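Local coordinates for endo-beta-N-acetylglucosaminidase F1 (Bacteroides thetaiotaomicron VPI-5482, PDB 6TCV), which releases high-mannose N-glycans from glycoproteins, probably by hydrolysing the bond between the two N-acetylglucosamine residues of the glycan core, at residues A[163-169]-A[424-428]; A[194-198]-A[399-403]. The protein carries 2 engineered substitutions. All blocks are in the same frame, centred on the assembly; numbering follows the deposited sequence.

Interaction 1 (A[163-169]-A[424-428]); sequences KGEGVMQ and VLYGS
The 163-169 loop passes helix 421-426 at side-chain distance, with the CA of Lys163 7.0 Å from the CA of Tyr426 and the CA of Val167 6.5 Å from the CA of Leu425. It leads into strand 169-175 of the parallel beta/alpha-barrel expected of a family 18 glycoside hydrolase, while the helix comes later in the chain than strand 400-404, a neighbour in the barrel wall. Tyr426 shows how a single ring can use both face and edge. Lys163 lays its CD over the centre of one face, a CH-pi contact 3.6 Å from the ring centroid, and Leu425 CB lies against the opposite face. Bends at chi3 (-76°) and chi4 (-65°) then take the lysine chain past the phenol, so that NZ reaches partners including Ala161 O and Asp197. At the ring edge, Val167 CB meets CE1, and Tyr426 OH donates a 2.7 Å hydrogen bond to Met168 O, approaching from well above the carbonyl plane, 53° out of it. A phenylalanine here would probably keep much of the packing but leave Met168 O without this hydrogen bond. Beside Tyr426, Met168 crosses Leu425 obliquely, Met168 SD lying 3.7 Å from Leu425 CD2. One water joins the two backbones, accepting from Met168 N and donating to Leu425 O, each at 2.9 Å.

Interaction 2 (A[194-198]-A[399-403]); sequences LLWDV and GWFMG
Phe401 is the bump that the 194-198 segment receives, and two neighbouring side chains shape the hollow. Leu195 offers one branch to the far end of the phenyl ring, CD1 lying 3.7 Å from Phe401 CZ, while Trp196 brings the outer rim of its six-membered ring to the adjoining CD2-CE2 side, CZ3 being 3.6 Å from Phe401 CE2. The two aromatic planes are inclined by 58°, an oblique meeting that is neither a stack nor a T-shape. Leu195 also lays its other methyl, CD2, over the indole near its rim, so the leucine fills the angle between the two aromatic groups. Phe401 is aimed at this pair by a chi1 of 51°, which sets its ring carbon between the backbone N and the carbonyl carbon. The setting is the wall of a parallel beta/alpha-barrel: strand 400-404 and strand 198-209 flank strand 169-175, and the contact reaches across that middle strand. Phe401 lies on the outer side, where Leu425 and Tyr426 of helix 421-426 also pack on it. Trp400 turns the other way, into the barrel, where it touches Ile350; there Val198 CG2 sits evenly between two indole carbons, 3.7 Å from both CZ3 and CH2 of Trp400, and Asp197 CB lies more loosely beside the same rim. Further along the strand, the indole of Trp196 comes up obliquely against Gly403, CZ3 lying 4.0 Å from Gly403 N; a beta carbon there would lie only 3.1 Å from Trp196 CH2.

The two contacts are nested: the chain runs through 163-169, 194-198, 399-403 and 424-428, so interaction 2 lies inside the loop closed by interaction 1. Their centres are about 10 Å apart; interaction 1 lies at the start of strand 169-175, and interaction 2 joins the strands on either side of it. A direct salt bridge joins them, Lys163 NZ to Asp197 OD1 at 2.8 Å, and Tyr426 OH packs against Phe401 CE1, so helix 421-426 and the two loops share one patch of structure. Sequence separations of more than 200 residues are thus bridged, and residues from the barrel's first and last strands, with adjacent segments, pack together where it closes.

Interaction 1 (A[163-169]-A[424-428])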
ATOM      1  N   LYS A 163       6.583  14.153  -0.557  1.00 16.61           N
ATOM      2  CA  LYS A 163       6.642  15.329  -1.411  1.00 15.64           C
ATOM      3  C   LYS A 163       5.587  16.362  -1.062  1.00 18.43           C
ATOM      4  O   LYS A 163       5.372  17.308  -1.827  1.00 20.35           O
ATOM      5  CB  LYS A 163       6.608  14.895  -2.899  1.00 16.02           C
ATOM      6  CG  LYS A 163       7.812  14.056  -3.282  1.00 15.24           C
ATOM      7  CD  LYS A 163       7.740  13.438  -4.639  1.00 15.29           C
ATOM      8  CE  LYS A 163       6.814  12.227  -4.731  1.00 14.49           C
ATOM      9  NZ  LYS A 163       7.251  11.080  -3.925  1.00 14.19           N
ATOM     10  N   GLY A 164       4.865  16.218   0.041  1.00 18.69           N
ATOM     11  CA  GLY A 164       3.964  17.295   0.416  1.00 19.74           C
ATOM     12  C   GLY A 164       2.536  16.801   0.479  1.00 19.71           C
ATOM     13  O   GLY A 164       2.214  15.685   0.098  1.00 20.03           O
ATOM     14  N   GLU A 165       1.710  17.621   1.055  1.00 23.39           N
ATOM     15  CA  GLU A 165       0.284  17.395   1.164  1.00 22.26           C
ATOM     16  C   GLU A 165      -0.450  17.624  -0.170  1.00 21.36           C
ATOM     17  O   GLU A 165      -0.161  18.594  -0.881  1.00 24.83           O
ATOM     18  CB  GLU A 165      -0.341  18.270   2.255  1.00 23.67           C
ATOM     19  CG  GLU A 165       0.059  17.815   3.669  1.00 35.37           C
ATOM     20  CD  GLU A 165      -0.310  16.363   3.919  1.00 41.05           C
ATOM     21  OE1 GLU A 165      -1.520  16.065   3.923  1.00 48.83           O
ATOM     22  OE2 GLU A 165       0.591  15.504   4.066  1.00 31.77           O
ATOM     23  N   GLY A 166      -1.266  16.681  -0.566  1.00 23.88           N
ATOM     24  CA  GLY A 166      -2.129  16.802  -1.723  1.00 26.65           C
ATOM     25  C   GLY A 166      -1.492  16.549  -3.072  1.00 31.32           C
ATOM     26  O   GLY A 166      -2.013  17.077  -4.061  1.00 37.57           O
ATOM     27  N   VAL A 167      -0.228  16.136  -3.109  1.00 21.50           N
ATOM     28  CA  VAL A 167       0.432  15.802  -4.360  1.00 19.35           C
ATOM     29  C   VAL A 167       0.094  14.394  -4.842  1.00 18.35           C
ATOM     30  O   VAL A 167      -0.220  13.480  -4.080  1.00 18.79           O
ATOM     31  CB  VAL A 167       1.935  16.035  -4.233  1.00 19.14           C
ATOM     32  CG1 VAL A 167       2.181  17.564  -3.950  1.00 20.33           C
ATOM     33  CG2 VAL A 167       2.542  15.149  -3.251  1.00 19.21           C
ATOM     34  N   MET A 168       0.286  14.153  -6.122  1.00 16.06           N
ATOM     35  CA  MET A 168       0.227  12.807  -6.663  1.00 15.94           C
ATOM     36  C   MET A 168       1.429  12.016  -6.136  1.00 15.01           C
ATOM     37  O   MET A 168       2.490  12.586  -5.823  1.00 16.81           O
ATOM     38  CB  MET A 168       0.292  12.842  -8.195  1.00 16.82           C
ATOM     39  CG  MET A 168      -0.974  13.434  -8.811  1.00 17.49           C
ATOM     40  SD  MET A 168      -1.174  13.012 -10.537  1.00 18.60           S
ATOM     41  CE  MET A 168      -1.621  11.274 -10.369  1.00 17.38           C
ATOM     42  N   GLN A 169       1.263  10.697  -6.034  1.00 13.12           N
ATOM     43  CA  GLN A 169       2.284   9.790  -5.503  1.00 13.80           C
ATOM     44  C   GLN A 169       2.576   8.705  -6.526  1.00 12.66           C
ATOM     45  O   GLN A 169       1.731   8.352  -7.361  1.00 13.13           O
ATOM     46  CB  GLN A 169       1.844   9.194  -4.189  1.00 13.83           C
ATOM     47  CG  GLN A 169       1.707  10.275  -3.109  1.00 14.81           C
ATOM     48  CD  GLN A 169       1.198   9.706  -1.832  1.00 16.35           C
ATOM     49  OE1 GLN A 169      -0.021   9.610  -1.593  1.00 16.75           O
ATOM     50  NE2 GLN A 169       2.103   9.282  -0.990  1.00 17.60           N
ATOM     51  N   VAL A 424       5.315  19.889 -12.887  1.00 19.75           N
ATOM     52  CA  VAL A 424       3.899  20.157 -12.676  1.00 18.87           C
ATOM     53  C   VAL A 424       3.440  19.565 -11.346  1.00 17.43           C
ATOM     54  O   VAL A 424       2.699  20.205 -10.587  1.00 20.47           O
ATOM     55  CB  VAL A 424       3.059  19.607 -13.853  1.00 19.45           C
ATOM     56  CG1 VAL A 424       1.538  19.692 -13.560  1.00 21.17           C
ATOM     57  CG2 VAL A 424       3.392  20.375 -15.136  1.00 23.06           C
ATOM     58  N   LEU A 425       3.861  18.327 -11.040  1.00 17.82           N
ATOM     59  CA  LEU A 425       3.362  17.639  -9.854  1.00 17.03           C
ATOM     60  C   LEU A 425       3.974  18.173  -8.570  1.00 17.39           C
ATOM     61  O   LEU A 425       3.287  18.248  -7.542  1.00 18.52           O
ATOM     62  CB  LEU A 425       3.686  16.138  -9.935  1.00 18.53           C
ATOM     63  CG  LEU A 425       3.058  15.365 -11.070  1.00 15.68           C
ATOM     64  CD1 LEU A 425       3.539  13.906 -10.929  1.00 19.24           C
ATOM     65  CD2 LEU A 425       1.568  15.394 -11.068  1.00 18.53           C
ATOM     66  N   TYR A 426       5.222  18.623  -8.597  1.00 17.09           N
ATOM     67  CA  TYR A 426       6.038  18.873  -7.409  1.00 17.19           C
ATOM     68  C   TYR A 426       6.844  20.152  -7.466  1.00 18.77           C
ATOM     69  O   TYR A 426       7.475  20.489  -6.460  1.00 21.48           O
ATOM     70  CB  TYR A 426       7.045  17.727  -7.228  1.00 17.13           C
ATOM     71  CG  TYR A 426       6.418  16.346  -7.274  1.00 15.50           C
ATOM     72  CD1 TYR A 426       5.406  15.986  -6.358  1.00 15.59           C
ATOM     73  CD2 TYR A 426       6.823  15.367  -8.172  1.00 14.99           C
ATOM     74  CE1 TYR A 426       4.838  14.739  -6.366  1.00 13.88           C
ATOM     75  CE2 TYR A 426       6.297  14.113  -8.161  1.00 14.99           C
ATOM     76  CZ  TYR A 426       5.291  13.798  -7.275  1.00 13.79           C
ATOM     77  OH  TYR A 426       4.734  12.509  -7.297  1.00 15.52           O
ATOM     78  N   GLY A 427       6.864  20.866  -8.588  1.00 18.49           N
ATOM     79  CA  GLY A 427       7.755  21.984  -8.743  1.00 20.47           C
ATOM     80  C   GLY A 427       9.206  21.558  -8.920  1.00 19.21           C
ATOM     81  O   GLY A 427      10.098  22.396  -8.727  1.00 21.35           O
ATOM     82  N   SER A 428       9.473  20.296  -9.281  1.00 17.55           N
ATOM     83  CA  SER A 428      10.855  19.844  -9.476  1.00 17.36           C
ATOM     84  C   SER A 428      10.831  18.664 -10.426  1.00 16.51           C
ATOM     85  O   SER A 428      10.168  17.665 -10.159  1.00 15.90           O
ATOM     86  CB  SER A 428      11.419  19.466  -8.095  1.00 18.48           C
ATOM     87  OG  SER A 428      12.811  19.109  -8.127  1.00 19.80           O
TER
HETATM   88  O   HOH W   1       0.905  16.599  -7.623  1.00 18.33           O

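Interaction 2 (A[194-198]-A[399-403])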
ATOM      1  N   LEU A 194      12.642  11.454  -3.319  1.00 12.20           N
ATOM      2  CA  LEU A 194      12.470  10.200  -4.072  1.00 12.64           C
ATOM      3  C   LEU A 194      11.107  10.223  -4.764  1.00 12.06           C
ATOM      4  O   LEU A 194      10.075  10.603  -4.176  1.00 13.07           O
ATOM      5  CB  LEU A 194      12.487   8.991  -3.135  1.00 12.95           C
ATOM      6  CG  LEU A 194      13.862   8.718  -2.537  1.00 12.50           C
ATOM      7  CD1 LEU A 194      13.745   7.698  -1.390  1.00 15.77           C
ATOM      8  CD2 LEU A 194      14.828   8.227  -3.561  1.00 16.28           C
ATOM      9  N   LEU A 195      11.089   9.826  -6.025  1.00 12.53           N
ATOM     10  CA  LEU A 195       9.869   9.845  -6.827  1.00 11.63           C
ATOM     11  C   LEU A 195       8.857   8.812  -6.376  1.00 11.94           C
ATOM     12  O   LEU A 195       7.652   9.114  -6.358  1.00 12.90           O
ATOM     13  CB  LEU A 195      10.230   9.598  -8.298  1.00 13.45           C
ATOM     14  CG  LEU A 195       9.095   9.619  -9.299  1.00 12.22           C
ATOM     15  CD1 LEU A 195       8.446  10.972  -9.339  1.00 15.36           C
ATOM     16  CD2 LEU A 195       9.599   9.206 -10.663  1.00 13.67           C
ATOM     17  N   TRP A 196       9.284   7.583  -6.085  1.00 11.42           N
ATOM     18  CA  TRP A 196       8.364   6.444  -5.954  1.00 12.41           C
ATOM     19  C   TRP A 196       8.030   6.185  -4.493  1.00 13.15           C
ATOM     20  O   TRP A 196       8.763   5.543  -3.746  1.00 13.94           O
ATOM     21  CB  TRP A 196       8.937   5.192  -6.602  1.00 12.45           C
ATOM     22  CG  TRP A 196       9.207   5.356  -8.052  1.00 11.93           C
ATOM     23  CD1 TRP A 196      10.433   5.519  -8.635  1.00 12.67           C
ATOM     24  CD2 TRP A 196       8.247   5.411  -9.128  1.00 12.21           C
ATOM     25  NE1 TRP A 196      10.287   5.662 -10.001  1.00 12.92           N
ATOM     26  CE2 TRP A 196       8.962   5.590 -10.328  1.00 12.90           C
ATOM     27  CE3 TRP A 196       6.856   5.293  -9.208  1.00 12.32           C
ATOM     28  CZ2 TRP A 196       8.348   5.675 -11.550  1.00 13.43           C
ATOM     29  CZ3 TRP A 196       6.255   5.347 -10.440  1.00 12.63           C
ATOM     30  CH2 TRP A 196       6.990   5.543 -11.584  1.00 12.99           C
ATOM     31  N   ASP A 197       6.854   6.658  -4.082  1.00 11.88           N
ATOM     32  CA  ASP A 197       6.375   6.541  -2.700  1.00 12.00           C
ATOM     33  C   ASP A 197       6.161   5.088  -2.296  1.00 11.94           C
ATOM     34  O   ASP A 197       6.333   4.742  -1.126  1.00 12.43           O
ATOM     35  CB  ASP A 197       5.021   7.267  -2.564  1.00 12.36           C
ATOM     36  CG  ASP A 197       5.105   8.736  -2.888  1.00 12.32           C
ATOM     37  OD1 ASP A 197       5.291   9.088  -4.063  1.00 12.50           O
ATOM     38  OD2 ASP A 197       4.957   9.549  -1.927  1.00 14.24           O
ATOM     39  N   VAL A 198       5.702   4.256  -3.240  1.00 11.71           N
ATOM     40  CA  VAL A 198       5.348   2.853  -2.992  1.00 11.63           C
ATOM     41  C   VAL A 198       5.981   1.984  -4.061  1.00 10.84           C
ATOM     42  O   VAL A 198       5.914   2.328  -5.245  1.00 11.52           O
ATOM     43  CB  VAL A 198       3.816   2.679  -3.002  1.00 11.89           C
ATOM     44  CG1 VAL A 198       3.442   1.218  -2.855  1.00 13.59           C
ATOM     45  CG2 VAL A 198       3.167   3.554  -1.938  1.00 12.62           C
ATOM     46  N   GLY A 399      -4.847  10.249  -7.616  1.00 15.16           N
ATOM     47  CA  GLY A 399      -3.855  10.251  -6.559  1.00 14.46           C
ATOM     48  C   GLY A 399      -2.514   9.642  -6.920  1.00 14.58           C
ATOM     49  O   GLY A 399      -1.514   9.913  -6.230  1.00 14.33           O
ATOM     50  N   TRP A 400      -2.445   8.810  -7.964  1.00 13.37           N
ATOM     51  CA  TRP A 400      -1.283   7.938  -8.209  1.00 13.17           C
ATOM     52  C   TRP A 400      -0.911   7.902  -9.678  1.00 13.49           C
ATOM     53  O   TRP A 400      -1.784   7.976 -10.561  1.00 14.41           O
ATOM     54  CB  TRP A 400      -1.586   6.480  -7.702  1.00 13.96           C
ATOM     55  CG  TRP A 400      -1.823   6.467  -6.230  1.00 13.61           C
ATOM     56  CD1 TRP A 400      -2.978   6.702  -5.563  1.00 14.45           C
ATOM     57  CD2 TRP A 400      -0.821   6.278  -5.204  1.00 12.89           C
ATOM     58  NE1 TRP A 400      -2.764   6.717  -4.195  1.00 13.38           N
ATOM     59  CE2 TRP A 400      -1.440   6.449  -3.970  1.00 12.98           C
ATOM     60  CE3 TRP A 400       0.547   5.972  -5.240  1.00 13.74           C
ATOM     61  CZ2 TRP A 400      -0.754   6.357  -2.769  1.00 13.05           C
ATOM     62  CZ3 TRP A 400       1.212   5.864  -4.040  1.00 12.46           C
ATOM     63  CH2 TRP A 400       0.580   6.046  -2.853  1.00 13.89           C
ATOM     64  N   PHE A 401       0.368   7.687  -9.923  1.00 12.96           N
ATOM     65  CA  PHE A 401       0.863   7.231 -11.209  1.00 12.71           C
ATOM     66  C   PHE A 401       1.614   5.925 -10.990  1.00 12.88           C
ATOM     67  O   PHE A 401       2.356   5.799 -10.009  1.00 13.35           O
ATOM     68  CB  PHE A 401       1.764   8.296 -11.923  1.00 14.26           C
ATOM     69  CG  PHE A 401       2.868   8.839 -11.075  1.00 13.01           C
ATOM     70  CD1 PHE A 401       2.662   9.923 -10.242  1.00 15.57           C
ATOM     71  CD2 PHE A 401       4.141   8.286 -11.122  1.00 13.81           C
ATOM     72  CE1 PHE A 401       3.679  10.396  -9.441  1.00 13.50           C
ATOM     73  CE2 PHE A 401       5.167   8.787 -10.342  1.00 14.10           C
ATOM     74  CZ  PHE A 401       4.940   9.831  -9.494  1.00 14.14           C
ATOM     75  N   MET A 402       1.418   4.966 -11.887  1.00 13.03           N
ATOM     76  CA  MET A 402       1.984   3.618 -11.739  1.00 12.88           C
ATOM     77  C   MET A 402       2.996   3.379 -12.844  1.00 12.32           C
ATOM     78  O   MET A 402       2.802   3.815 -13.989  1.00 13.19           O
ATOM     79  CB  MET A 402       0.895   2.580 -11.697  1.00 13.56           C
ATOM     80  CG  MET A 402       1.367   1.137 -11.529  1.00 13.85           C
ATOM     81  SD  MET A 402       1.802   0.274 -13.075  1.00 13.88           S
ATOM     82  CE  MET A 402       0.277  -0.688 -13.287  1.00 15.20           C
ATOM     83  N   GLY A 403       4.065   2.676 -12.475  1.00 12.83           N
ATOM     84  CA  GLY A 403       5.062   2.194 -13.413  1.00 13.00           C
ATOM     85  C   GLY A 403       5.386   0.744 -13.119  1.00 13.10           C
ATOM     86  O   GLY A 403       5.210   0.259 -11.998  1.00 13.25           O
TER